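Local coordinates for uronate isomerase (PDB 2Q01), which catalyses the isomerisation of D-glucuronate to D-fructuronate and of D-galacturonate to D-tagaturonate in the interconversion of pentoses and glucuronate, at residues I38-H43 / K468-D473; L168-G173 / Q179-I184; N164-A169 / D473-W478; T195-D200 / E233-R238. All blocks are in the same frame, centred on the assembly; numbering follows the deposited sequence.

Interaction 1. Residues I38-H43 / K468-D473; sequences ISPHGH and KAYKLD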
loop_
_atom_site.group_PDB
_atom_site.type_symbol
_atom_site.label_atom_id
_atom_site.label_comp_id
_atom_site.label_asym_id
_atom_site.label_seq_id
_atom_site.Cartn_x
_atom_site.Cartn_y
_atom_site.Cartn_z
ATOM N N ILE B 38 -14.984 8.435 25.047
ATOM C CA ILE B 38 -15.581 7.103 24.994
ATOM C C ILE B 38 -14.522 6.124 24.516
ATOM O O ILE B 38 -14.009 6.232 23.392
ATOM C CB ILE B 38 -16.820 7.055 24.087
ATOM C CG1 ILE B 38 -17.898 7.989 24.631
ATOM C CG2 ILE B 38 -17.358 5.628 23.980
ATOM C CD1 ILE B 38 -18.878 8.412 23.590
ATOM N N SER B 39 -14.199 5.179 25.391
ATOM C CA SER B 39 -13.091 4.267 25.176
ATOM C C SER B 39 -13.569 2.804 25.213
ATOM O O SER B 39 -13.409 2.117 26.224
ATOM C CB SER B 39 -12.006 4.539 26.220
ATOM O OG SER B 39 -10.868 3.736 25.994
ATOM N N PRO B 40 -14.132 2.316 24.090
ATOM C CA PRO B 40 -14.894 1.070 24.095
ATOM C C PRO B 40 -14.059 -0.214 23.951
ATOM O O PRO B 40 -14.612 -1.311 24.041
ATOM C CB PRO B 40 -15.834 1.247 22.907
ATOM C CG PRO B 40 -15.109 2.170 21.971
ATOM C CD PRO B 40 -14.056 2.906 22.739
ATOM N N HIS B 41 -12.748 -0.077 23.745
ATOM C CA HIS B 41 -11.834 -1.216 23.758
ATOM C C HIS B 41 -10.458 -0.825 24.283
ATOM O O HIS B 41 -9.793 0.050 23.717
ATOM C CB HIS B 41 -11.704 -1.838 22.363
ATOM C CG HIS B 41 -10.850 -3.068 22.333
ATOM N ND1 HIS B 41 -9.614 -3.104 21.721
ATOM C CD2 HIS B 41 -11.043 -4.302 22.857
ATOM C CE1 HIS B 41 -9.092 -4.309 21.858
ATOM N NE2 HIS B 41 -9.939 -5.055 22.545
ATOM N N GLY B 42 -10.029 -1.488 25.354
ATOM C CA GLY B 42 -8.731 -1.206 25.963
ATOM C C GLY B 42 -8.265 -2.233 26.976
ATOM O O GLY B 42 -8.975 -3.203 27.264
ATOM N N HIS B 43 -7.075 -1.998 27.533
ATOM C CA HIS B 43 -6.406 -2.976 28.394
ATOM C C HIS B 43 -5.937 -2.431 29.744
ATOM O O HIS B 43 -4.909 -2.865 30.267
ATOM C CB HIS B 43 -5.230 -3.615 27.647
ATOM C CG HIS B 43 -5.634 -4.357 26.414
ATOM N ND1 HIS B 43 -6.013 -5.683 26.431
ATOM C CD2 HIS B 43 -5.732 -3.954 25.126
ATOM C CE1 HIS B 43 -6.321 -6.065 25.205
ATOM N NE2 HIS B 43 -6.160 -5.035 24.394
ATOM N N LYS B 468 -23.328 4.402 19.292
ATOM C CA LYS B 468 -24.268 3.547 18.561
ATOM C C LYS B 468 -23.689 2.169 18.266
ATOM O O LYS B 468 -24.346 1.157 18.513
ATOM C CB LYS B 468 -24.755 4.212 17.265
ATOM C CG LYS B 468 -26.069 4.956 17.433
ATOM C CD LYS B 468 -26.629 5.469 16.111
ATOM C CE LYS B 468 -27.897 6.285 16.353
ATOM N NZ LYS B 468 -28.408 6.948 15.123
ATOM N N ALA B 469 -22.450 2.151 17.778
ATOM C CA ALA B 469 -21.786 0.927 17.329
ATOM C C ALA B 469 -21.534 -0.060 18.458
ATOM O O ALA B 469 -21.662 -1.271 18.267
ATOM C CB ALA B 469 -20.492 1.263 16.625
ATOM N N TYR B 470 -21.190 0.470 19.629
ATOM C CA TYR B 470 -20.920 -0.345 20.808
ATOM C C TYR B 470 -22.106 -0.416 21.764
ATOM O O TYR B 470 -21.938 -0.786 22.918
ATOM C CB TYR B 470 -19.681 0.171 21.540
ATOM C CG TYR B 470 -18.406 -0.147 20.815
ATOM C CD1 TYR B 470 -17.865 0.743 19.891
ATOM C CD2 TYR B 470 -17.742 -1.352 21.038
ATOM C CE1 TYR B 470 -16.696 0.432 19.208
ATOM C CE2 TYR B 470 -16.575 -1.665 20.365
ATOM C CZ TYR B 470 -16.058 -0.768 19.454
ATOM O OH TYR B 470 -14.898 -1.079 18.794
ATOM N N LYS B 471 -23.291 -0.049 21.271
ATOM C CA LYS B 471 -24.560 -0.143 22.011
ATOM C C LYS B 471 -24.491 0.465 23.423
ATOM O O LYS B 471 -24.984 -0.107 24.400
ATOM C CB LYS B 471 -25.074 -1.592 22.022
ATOM C CG LYS B 471 -25.290 -2.199 20.628
ATOM C CD LYS B 471 -25.632 -3.681 20.715
ATOM C CE LYS B 471 -25.909 -4.275 19.339
ATOM N NZ LYS B 471 -26.426 -5.681 19.416
ATOM N N LEU B 472 -23.867 1.638 23.499
ATOM C CA LEU B 472 -23.601 2.334 24.752
ATOM C C LEU B 472 -24.681 3.357 25.110
ATOM O O LEU B 472 -24.511 4.150 26.043
ATOM C CB LEU B 472 -22.232 3.018 24.664
ATOM C CG LEU B 472 -21.002 2.435 25.366
ATOM C CD1 LEU B 472 -21.096 0.948 25.588
ATOM C CD2 LEU B 472 -19.770 2.759 24.561
ATOM N N ASP B 473 -25.796 3.314 24.381
ATOM C CA ASP B 473 -26.881 4.285 24.526
ATOM C C ASP B 473 -27.735 4.100 25.783
ATOM O O ASP B 473 -28.429 5.028 26.203
ATOM C CB ASP B 473 -27.759 4.296 23.271
ATOM C CG ASP B 473 -27.085 4.987 22.089
ATOM O OD1 ASP B 473 -27.320 4.559 20.936
ATOM O OD2 ASP B 473 -26.324 5.957 22.306
#
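Pro40 faces Tyr470, the residue at which the chain leaves helix 451-469, and their CA atoms, 7.0 Å apart, are the closest pair of CA atoms between 38-43 and 468-473. The helix ends in a Schellman motif: Lys471, with positive phi, donates its backbone N-H to Lys468 O at 3.2 Å, while Leu472 N reaches back to Lys467 O. This reversal presents Tyr470 and Leu472 to the strand together. Pro40 lies over one face of the tyrosine ring, in a CH-pi contact whose CB stands 3.5 Å from the Tyr470 ring centroid and only 9° off the ring normal. Beside it, Pro40 CG comes over the rim, 3.6 Å from Tyr470 CE1. The ring offers this face because its CG is anti to the carbonyl carbon (chi1 -73°) and chi2 (91°) turns the plane broadside to the proline. Next to this CH-pi contact, Ile38 and Leu472 run antiparallel alongside one another, with CG2 of Ile38 3.8 Å from CD2 of Leu472. No hydrogen bond crosses between the segments, and all four side chains are buried. With an alanine at Tyr470, Pro40 would probably lose its aromatic platform and a gap would open where the ring had been. Pro40 leads directly into His41 and His43, the His-X-His pattern that follows the first barrel strand in metallo-dependent hydrolases, so the helix end packs against the start of a loop consistent with the active-site rim of a TIM barrel.

Interaction 2. Residues L168-G173 / Q179-I184; sequences LATTEG and QHHAAI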
loop_
_atom_site.group_PDB
_atom_site.type_symbol
_atom_site.label_atom_id
_atom_site.label_comp_id
_atom_site.label_asym_id
_atom_site.label_seq_id
_atom_site.Cartn_x
_atom_site.Cartn_y
_atom_site.Cartn_z
ATOM N N LEU B 168 -15.161 3.508 29.955
ATOM C CA LEU B 168 -13.882 2.823 29.776
ATOM C C LEU B 168 -14.110 1.320 29.822
ATOM O O LEU B 168 -14.670 0.807 30.786
ATOM C CB LEU B 168 -12.888 3.236 30.866
ATOM C CG LEU B 168 -11.467 2.665 30.849
ATOM C CD1 LEU B 168 -10.734 3.039 29.567
ATOM C CD2 LEU B 168 -10.689 3.160 32.056
ATOM N N ALA B 169 -13.682 0.618 28.779
ATOM C CA ALA B 169 -13.786 -0.839 28.753
ATOM C C ALA B 169 -12.432 -1.500 28.983
ATOM O O ALA B 169 -11.418 -1.082 28.422
ATOM C CB ALA B 169 -14.410 -1.323 27.440
ATOM N N THR B 170 -12.428 -2.525 29.826
ATOM C CA THR B 170 -11.257 -3.374 30.020
ATOM C C THR B 170 -11.483 -4.710 29.291
ATOM O O THR B 170 -12.555 -4.939 28.735
ATOM C CB THR B 170 -10.964 -3.592 31.520
ATOM O OG1 THR B 170 -11.923 -4.501 32.069
ATOM C CG2 THR B 170 -11.038 -2.275 32.283
ATOM N N THR B 171 -10.482 -5.587 29.280
ATOM C CA THR B 171 -10.572 -6.833 28.507
ATOM C C THR B 171 -10.204 -8.068 29.341
ATOM O O THR B 171 -9.060 -8.207 29.786
ATOM C CB THR B 171 -9.713 -6.749 27.218
ATOM O OG1 THR B 171 -10.105 -5.599 26.459
ATOM C CG2 THR B 171 -9.888 -7.978 26.358
ATOM N N GLU B 172 -11.186 -8.946 29.557
ATOM C CA GLU B 172 -10.990 -10.174 30.347
ATOM C C GLU B 172 -11.421 -11.411 29.571
ATOM O O GLU B 172 -12.277 -11.334 28.691
ATOM C CB GLU B 172 -11.764 -10.145 31.679
ATOM C CG GLU B 172 -12.120 -8.770 32.261
ATOM C CD GLU B 172 -10.943 -8.006 32.838
ATOM O OE1 GLU B 172 -10.672 -6.901 32.334
ATOM O OE2 GLU B 172 -10.303 -8.490 33.798
ATOM N N GLY B 173 -10.820 -12.551 29.900
ATOM C CA GLY B 173 -11.244 -13.838 29.359
ATOM C C GLY B 173 -12.319 -14.481 30.218
ATOM O O GLY B 173 -12.561 -14.037 31.338
ATOM N N GLN B 179 -14.384 -9.764 39.461
ATOM C CA GLN B 179 -14.264 -9.303 40.836
ATOM C C GLN B 179 -14.203 -7.777 40.951
ATOM O O GLN B 179 -14.970 -7.166 41.694
ATOM C CB GLN B 179 -12.973 -9.908 41.394
ATOM C CG GLN B 179 -12.808 -9.908 42.896
ATOM C CD GLN B 179 -11.446 -10.434 43.323
ATOM O OE1 GLN B 179 -10.996 -10.178 44.441
ATOM N NE2 GLN B 179 -10.781 -11.167 42.433
ATOM N N HIS B 180 -13.284 -7.176 40.204
ATOM C CA HIS B 180 -12.984 -5.757 40.334
ATOM C C HIS B 180 -14.034 -4.874 39.682
ATOM O O HIS B 180 -14.210 -3.729 40.078
ATOM C CB HIS B 180 -11.593 -5.460 39.781
ATOM C CG HIS B 180 -10.518 -6.280 40.420
ATOM N ND1 HIS B 180 -10.138 -6.111 41.733
ATOM C CD2 HIS B 180 -9.762 -7.293 39.935
ATOM C CE1 HIS B 180 -9.186 -6.978 42.028
ATOM N NE2 HIS B 180 -8.940 -7.707 40.954
ATOM N N HIS B 181 -14.737 -5.420 38.696
ATOM C CA HIS B 181 -15.847 -4.721 38.066
ATOM C C HIS B 181 -17.061 -4.654 38.975
ATOM O O HIS B 181 -17.760 -3.644 38.991
ATOM C CB HIS B 181 -16.222 -5.399 36.756
ATOM C CG HIS B 181 -15.186 -5.250 35.693
ATOM N ND1 HIS B 181 -14.123 -6.116 35.570
ATOM C CD2 HIS B 181 -15.038 -4.326 34.717
ATOM C CE1 HIS B 181 -13.375 -5.743 34.550
ATOM N NE2 HIS B 181 -13.902 -4.654 34.021
ATOM N N ALA B 182 -17.317 -5.735 39.714
ATOM C CA ALA B 182 -18.396 -5.768 40.705
ATOM C C ALA B 182 -18.154 -4.765 41.829
ATOM O O ALA B 182 -19.093 -4.143 42.319
ATOM C CB ALA B 182 -18.568 -7.172 41.268
ATOM N N ALA B 183 -16.889 -4.600 42.211
ATOM C CA ALA B 183 -16.503 -3.675 43.273
ATOM C C ALA B 183 -16.619 -2.219 42.834
ATOM O O ALA B 183 -16.885 -1.345 43.658
ATOM C CB ALA B 183 -15.096 -3.974 43.748
ATOM N N ILE B 184 -16.415 -1.971 41.542
ATOM C CA ILE B 184 -16.541 -0.636 40.966
ATOM C C ILE B 184 -18.000 -0.197 40.989
ATOM O O ILE B 184 -18.311 0.924 41.402
ATOM C CB ILE B 184 -15.954 -0.564 39.527
ATOM C CG1 ILE B 184 -14.426 -0.470 39.577
ATOM C CG2 ILE B 184 -16.517 0.638 38.749
ATOM C CD1 ILE B 184 -13.735 -0.865 38.273
#
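The hydroxyl of Thr170 and the imidazole of His181 point at each other across the gap and meet in a hydrogen bond, His181 NE2 to Thr170 OG1, of 2.8 Å. The oxygen lies almost exactly in the ring plane, 1° out of it, and so meets the histidine at its edge. Having accepted this N-H, Thr170 OG1 donates its own O-H to Glu172 OE1 at 2.7 Å, approaching from above the carboxylate plane by 38°. The glutamate chain bends at chi2 to bring its end back beside the threonine, and the carboxylate stands steeply to the imidazole, the two planes 71° apart. OE1 of Glu172 also sits near the ring plane, 3.7 Å from CE1 of His181, a contact and not a bond. The buried hydroxyl is thus held by one donor and one acceptor, which probably fix its rotation, and the carboxylate probably polarises it; Ile194 O is a further, weak hydrogen-bond partner of both OG1 and His181 NE2. The result joins the C-terminal part of strand 165-169 and the chain following it to helix 179-186, the first two elements of the right-handed beta-alpha-beta unit completed by strand 192-194, the repeating element of a TIM barrel.

Interaction 3. Residues N164-A169 / D473-W478; sequences NIETLA and DQRPDW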
loop_
_atom_site.group_PDB
_atom_site.type_symbol
_atom_site.label_atom_id
_atom_site.label_comp_id
_atom_site.label_asym_id
_atom_site.label_seq_id
_atom_site.Cartn_x
_atom_site.Cartn_y
_atom_site.Cartn_z
ATOM N N ASN B 164 -12.384 13.228 32.082
ATOM C CA ASN B 164 -13.735 13.286 31.524
ATOM C C ASN B 164 -14.043 12.026 30.719
ATOM O O ASN B 164 -14.554 12.083 29.602
ATOM C CB ASN B 164 -13.970 14.580 30.715
ATOM C CG ASN B 164 -15.447 14.909 30.528
ATOM O OD1 ASN B 164 -15.811 15.654 29.616
ATOM N ND2 ASN B 164 -16.300 14.354 31.389
ATOM N N ILE B 165 -13.704 10.881 31.300
ATOM C CA ILE B 165 -13.994 9.611 30.666
ATOM C C ILE B 165 -15.431 9.250 30.976
ATOM O O ILE B 165 -15.836 9.197 32.135
ATOM C CB ILE B 165 -13.009 8.505 31.093
ATOM C CG1 ILE B 165 -11.574 8.935 30.756
ATOM C CG2 ILE B 165 -13.359 7.172 30.405
ATOM C CD1 ILE B 165 -10.481 8.194 31.506
ATOM N N GLU B 166 -16.207 9.040 29.920
ATOM C CA GLU B 166 -17.589 8.636 30.059
ATOM C C GLU B 166 -17.684 7.123 30.223
ATOM O O GLU B 166 -18.324 6.637 31.155
ATOM C CB GLU B 166 -18.394 9.100 28.855
ATOM C CG GLU B 166 -19.868 8.799 28.976
ATOM C CD GLU B 166 -20.725 9.774 28.218
ATOM O OE1 GLU B 166 -21.513 9.307 27.378
ATOM O OE2 GLU B 166 -20.617 10.998 28.465
ATOM N N THR B 167 -17.035 6.396 29.314
ATOM C CA THR B 167 -17.016 4.936 29.308
ATOM C C THR B 167 -15.583 4.456 29.121
ATOM O O THR B 167 -14.871 4.954 28.250
ATOM C CB THR B 167 -17.895 4.380 28.158
ATOM O OG1 THR B 167 -19.249 4.811 28.344
ATOM C CG2 THR B 167 -17.850 2.852 28.094
ATOM N N LEU B 168 -15.161 3.508 29.955
ATOM C CA LEU B 168 -13.882 2.823 29.776
ATOM C C LEU B 168 -14.110 1.320 29.822
ATOM O O LEU B 168 -14.670 0.807 30.786
ATOM C CB LEU B 168 -12.888 3.236 30.866
ATOM C CG LEU B 168 -11.467 2.665 30.849
ATOM C CD1 LEU B 168 -10.734 3.039 29.567
ATOM C CD2 LEU B 168 -10.689 3.160 32.056
ATOM N N ALA B 169 -13.682 0.618 28.779
ATOM C CA ALA B 169 -13.786 -0.839 28.753
ATOM C C ALA B 169 -12.432 -1.500 28.983
ATOM O O ALA B 169 -11.418 -1.082 28.422
ATOM C CB ALA B 169 -14.410 -1.323 27.440
ATOM N N ASP B 473 -25.796 3.314 24.381
ATOM C CA ASP B 473 -26.881 4.285 24.526
ATOM C C ASP B 473 -27.735 4.100 25.783
ATOM O O ASP B 473 -28.429 5.028 26.203
ATOM C CB ASP B 473 -27.759 4.296 23.271
ATOM C CG ASP B 473 -27.085 4.987 22.089
ATOM O OD1 ASP B 473 -27.320 4.559 20.936
ATOM O OD2 ASP B 473 -26.324 5.957 22.306
ATOM N N GLN B 474 -27.688 2.909 26.375
ATOM C CA GLN B 474 -28.331 2.673 27.664
ATOM C C GLN B 474 -27.282 2.641 28.766
ATOM O O GLN B 474 -26.586 1.638 28.936
ATOM C CB GLN B 474 -29.132 1.362 27.678
ATOM C CG GLN B 474 -30.258 1.263 26.656
ATOM C CD GLN B 474 -29.941 0.294 25.526
ATOM O OE1 GLN B 474 -30.503 -0.799 25.462
ATOM N NE2 GLN B 474 -29.032 0.687 24.636
ATOM N N ARG B 475 -27.155 3.750 29.494
ATOM C CA ARG B 475 -26.339 3.782 30.704
ATOM C C ARG B 475 -27.033 2.955 31.776
ATOM O O ARG B 475 -28.255 3.043 31.932
ATOM C CB ARG B 475 -26.154 5.214 31.226
ATOM C CG ARG B 475 -25.194 6.082 30.434
ATOM C CD ARG B 475 -23.741 5.778 30.748
ATOM N NE ARG B 475 -23.229 6.543 31.882
ATOM C CZ ARG B 475 -21.949 6.885 32.027
ATOM N NH1 ARG B 475 -21.544 7.583 33.082
ATOM N NH2 ARG B 475 -21.068 6.535 31.104
ATOM N N PRO B 476 -26.263 2.133 32.509
ATOM C CA PRO B 476 -26.867 1.434 33.630
ATOM C C PRO B 476 -27.014 2.354 34.844
ATOM O O PRO B 476 -26.377 3.411 34.904
ATOM C CB PRO B 476 -25.880 0.297 33.915
ATOM C CG PRO B 476 -24.787 0.406 32.882
ATOM C CD PRO B 476 -24.840 1.788 32.355
ATOM N N ASP B 477 -27.848 1.940 35.795
ATOM C CA ASP B 477 -28.167 2.735 36.984
ATOM C C ASP B 477 -26.983 2.907 37.933
ATOM O O ASP B 477 -26.927 3.882 38.684
ATOM C CB ASP B 477 -29.343 2.108 37.745
ATOM C CG ASP B 477 -30.572 1.895 36.869
ATOM O OD1 ASP B 477 -31.633 2.477 37.186
ATOM O OD2 ASP B 477 -30.480 1.149 35.867
ATOM N N TRP B 478 -26.043 1.962 37.888
ATOM C CA TRP B 478 -24.890 1.956 38.793
ATOM C C TRP B 478 -23.805 2.976 38.450
ATOM O O TRP B 478 -22.924 3.254 39.271
ATOM C CB TRP B 478 -24.290 0.546 38.918
ATOM C CG TRP B 478 -23.883 -0.132 37.626
ATOM C CD1 TRP B 478 -24.587 -1.083 36.950
ATOM C CD2 TRP B 478 -22.660 0.062 36.885
ATOM N NE1 TRP B 478 -23.892 -1.489 35.834
ATOM C CE2 TRP B 478 -22.708 -0.801 35.770
ATOM C CE3 TRP B 478 -21.531 0.880 37.059
ATOM C CZ2 TRP B 478 -21.675 -0.867 34.827
ATOM C CZ3 TRP B 478 -20.504 0.810 36.126
ATOM C CH2 TRP B 478 -20.586 -0.056 35.023
#
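Arg475 and Glu166 meet through a single hydrogen bond between the segments, from guanidinium to backbone: Arg475 NH2 to Glu166 O, 2.7 Å, with a fairly straight N-H...O angle of 159°. The oxygen lies near the guanidinium plane, at its edge, but the donor stands 56° above the carbonyl plane of Glu166 and does not follow a lone pair. The long side chain gets there by bending at chi2 and chi3. Its NE is used by Arg480 O, so a second carbonyl holds the guanidinium in place.

Electrostatics adds a looser component. Glu166 OE1 is 4.7 Å from Arg475 NH2, too far for a salt bridge, and its charge is instead paired with Lys467 of helix 451-469; the opposite charges nearby would still probably favour each other.

Packing completes the contact. CG of Glu166 lies 3.3 Å from NH2 of Arg475, the glutamate chain crossing the guanidinium with the two end groups 73° apart. Thr167 OG1 merely touches the guanidinium edge, 3.7 Å from Arg475 NH2. The polar partner of this hydroxyl is His192.

The carbonyl used is that of Glu166, the corner where strand 165-169 is interrupted. A C-terminal tail beyond the last long helix is thereby fastened to the N-terminal part of this parallel strand, at the N-terminal end of the TIM barrel's strands.

Interaction 4. Residues T195-D200 / E233-R238; sequences TAYRPD and EAHRLR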
loop_
_atom_site.group_PDB
_atom_site.type_symbol
_atom_site.label_atom_id
_atom_site.label_comp_id
_atom_site.label_asym_id
_atom_site.label_seq_id
_atom_site.Cartn_x
_atom_site.Cartn_y
_atom_site.Cartn_z
ATOM N N THR B 195 -16.437 -4.174 30.834
ATOM C CA THR B 195 -15.532 -5.219 30.375
ATOM C C THR B 195 -15.799 -5.612 28.918
ATOM O O THR B 195 -16.743 -5.124 28.295
ATOM C CB THR B 195 -15.586 -6.451 31.318
ATOM O OG1 THR B 195 -14.691 -7.460 30.845
ATOM C CG2 THR B 195 -17.000 -7.018 31.412
ATOM N N ALA B 196 -14.935 -6.467 28.376
ATOM C CA ALA B 196 -15.123 -7.044 27.049
ATOM C C ALA B 196 -14.752 -8.521 27.096
ATOM O O ALA B 196 -13.814 -8.903 27.794
ATOM C CB ALA B 196 -14.277 -6.309 26.022
ATOM N N TYR B 197 -15.499 -9.340 26.356
ATOM C CA TYR B 197 -15.330 -10.794 26.355
ATOM C C TYR B 197 -14.265 -11.255 25.360
ATOM O O TYR B 197 -14.474 -11.187 24.151
ATOM C CB TYR B 197 -16.669 -11.454 26.022
ATOM C CG TYR B 197 -16.725 -12.956 26.219
ATOM C CD1 TYR B 197 -16.901 -13.500 27.489
ATOM C CD2 TYR B 197 -16.650 -13.827 25.133
ATOM C CE1 TYR B 197 -16.977 -14.862 27.679
ATOM C CE2 TYR B 197 -16.727 -15.204 25.312
ATOM C CZ TYR B 197 -16.894 -15.709 26.592
ATOM O OH TYR B 197 -16.969 -17.055 26.808
ATOM N N ARG B 198 -13.132 -11.737 25.867
ATOM C CA ARG B 198 -12.034 -12.181 25.006
ATOM C C ARG B 198 -11.689 -13.657 25.231
ATOM O O ARG B 198 -10.804 -13.970 26.027
ATOM C CB ARG B 198 -10.796 -11.319 25.235
ATOM C CG ARG B 198 -9.772 -11.400 24.115
ATOM C CD ARG B 198 -8.386 -11.070 24.613
ATOM N NE ARG B 198 -7.406 -11.107 23.531
ATOM C CZ ARG B 198 -6.970 -10.041 22.864
ATOM N NH1 ARG B 198 -7.411 -8.823 23.163
ATOM N NH2 ARG B 198 -6.079 -10.195 21.892
ATOM N N PRO B 199 -12.369 -14.570 24.508
ATOM C CA PRO B 199 -12.249 -16.008 24.751
ATOM C C PRO B 199 -11.004 -16.703 24.180
ATOM O O PRO B 199 -10.920 -17.929 24.235
ATOM C CB PRO B 199 -13.520 -16.568 24.112
ATOM C CG PRO B 199 -13.828 -15.630 23.013
ATOM C CD PRO B 199 -13.313 -14.278 23.414
ATOM N N ASP B 200 -10.048 -15.920 23.678
ATOM C CA ASP B 200 -8.851 -16.408 22.970
ATOM C C ASP B 200 -8.104 -17.583 23.598
ATOM O O ASP B 200 -7.654 -18.478 22.883
ATOM C CB ASP B 200 -7.858 -15.258 22.761
ATOM C CG ASP B 200 -8.351 -14.222 21.766
ATOM O OD1 ASP B 200 -9.478 -14.363 21.230
ATOM O OD2 ASP B 200 -7.597 -13.259 21.521
ATOM N N GLU B 233 -22.208 -24.108 26.342
ATOM C CA GLU B 233 -22.984 -23.595 27.478
ATOM C C GLU B 233 -22.144 -22.765 28.436
ATOM O O GLU B 233 -22.628 -21.785 28.992
ATOM C CB GLU B 233 -23.676 -24.718 28.253
ATOM C CG GLU B 233 -25.174 -24.810 27.991
ATOM C CD GLU B 233 -25.919 -23.524 28.329
ATOM O OE1 GLU B 233 -25.754 -23.016 29.460
ATOM O OE2 GLU B 233 -26.671 -23.025 27.462
ATOM N N ALA B 234 -20.888 -23.166 28.615
ATOM C CA ALA B 234 -19.947 -22.435 29.453
ATOM C C ALA B 234 -19.608 -21.064 28.874
ATOM O O ALA B 234 -19.369 -20.124 29.623
ATOM C CB ALA B 234 -18.691 -23.249 29.657
ATOM N N HIS B 235 -19.591 -20.958 27.547
ATOM C CA HIS B 235 -19.373 -19.681 26.870
ATOM C C HIS B 235 -20.579 -18.758 26.992
ATOM O O HIS B 235 -20.418 -17.549 27.153
ATOM C CB HIS B 235 -19.061 -19.896 25.397
ATOM C CG HIS B 235 -17.610 -20.096 25.102
ATOM N ND1 HIS B 235 -16.669 -19.108 25.294
ATOM C CD2 HIS B 235 -16.943 -21.154 24.585
ATOM C CE1 HIS B 235 -15.481 -19.555 24.932
ATOM N NE2 HIS B 235 -15.620 -20.793 24.495
ATOM N N ARG B 236 -21.777 -19.334 26.905
ATOM C CA ARG B 236 -23.016 -18.576 27.033
ATOM C C ARG B 236 -23.186 -18.006 28.436
ATOM O O ARG B 236 -23.536 -16.834 28.592
ATOM C CB ARG B 236 -24.220 -19.436 26.670
ATOM C CG ARG B 236 -24.375 -19.688 25.192
ATOM C CD ARG B 236 -25.694 -20.393 24.887
ATOM N NE ARG B 236 -25.565 -21.237 23.701
ATOM C CZ ARG B 236 -25.397 -22.557 23.725
ATOM N NH1 ARG B 236 -25.361 -23.217 24.879
ATOM N NH2 ARG B 236 -25.276 -23.223 22.586
ATOM N N LEU B 237 -22.921 -18.837 29.443
ATOM C CA LEU B 237 -23.011 -18.427 30.842
ATOM C C LEU B 237 -21.979 -17.362 31.210
ATOM O O LEU B 237 -22.271 -16.459 31.995
ATOM C CB LEU B 237 -22.884 -19.636 31.775
ATOM C CG LEU B 237 -24.007 -20.680 31.802
ATOM C CD1 LEU B 237 -23.706 -21.722 32.863
ATOM C CD2 LEU B 237 -25.389 -20.065 32.032
ATOM N N ARG B 238 -20.781 -17.466 30.641
ATOM C CA ARG B 238 -19.732 -16.483 30.900
ATOM C C ARG B 238 -19.995 -15.168 30.182
ATOM O O ARG B 238 -19.764 -14.106 30.743
ATOM C CB ARG B 238 -18.341 -17.032 30.556
ATOM C CG ARG B 238 -17.826 -18.068 31.555
ATOM C CD ARG B 238 -17.939 -17.576 32.976
ATOM N NE ARG B 238 -16.886 -16.627 33.316
ATOM C CZ ARG B 238 -16.952 -15.763 34.322
ATOM N NH1 ARG B 238 -15.934 -14.947 34.560
ATOM N NH2 ARG B 238 -18.034 -15.709 35.086
#
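Tyr197 reaches across to helix 228-244 and meets both His235 and Arg238, one helical turn apart. From CB the side chain runs out with CG anti to the backbone N (chi1 -170°), which sends the ring straight toward the helix. Along one side of the ring, CE1 lies 3.9 Å from Arg238 CB, and this methylene sits near the ring plane, at the edge. The rest of Arg238 bends away, and its NE bonds to Pro174 O. On the other side, CE2 comes 3.9 Å from His235 ND1, and CZ is closer, 3.6 Å from the same nitrogen.

The segment 195-200 follows strand 192-194, and backbone hydrogen bonds from Tyr197 to Ser249 and Asp251 tie it to strand 249-252. The tyrosine therefore grows from the TIM barrel wall, between strands 192-194 and 249-252, and its ring points outward to the surrounding helix layer.

At the tip, OH makes a short hydrogen bond of 2.6 Å with His235 ND1, in the planes of both rings although the two side chains cross at about a right angle. His235 NE2 is taken in turn by Tyr231 OH, so both ring nitrogens have partners, which probably hinders a flip of the imidazole. A phenylalanine at Tyr197 would probably leave His235 ND1 without its hydroxyl partner and the imidazole freer to turn. Pro199 CB reaches His235 CE1 at 3.7 Å, next to the bonded nitrogen, while Phe242 meets the tyrosine ring edge-to-face.

How the interactions relate
From the N terminus, residues 38-43 open the first loop, interaction 1, which closes only at 468-473 after 424 intervening residues. Interaction 3 opens at 164-169 and closes at 473-478, overlapping the end of interaction 1 at Asp473, so the two cross. Interaction 2 starts from the same strand as interaction 3 but closes almost at once, at 179-184, and lies within the long loop of interaction 1. Interaction 4, joining 195-200 to 233-238, follows in series and is enclosed by both long loops. Backbone hydrogen bonds link the neighbouring strands of interactions 1 and 3, and Glu172 with 195-200. Together the contacts tie adjacent barrel strands to surrounding helices and to the C-terminal tail.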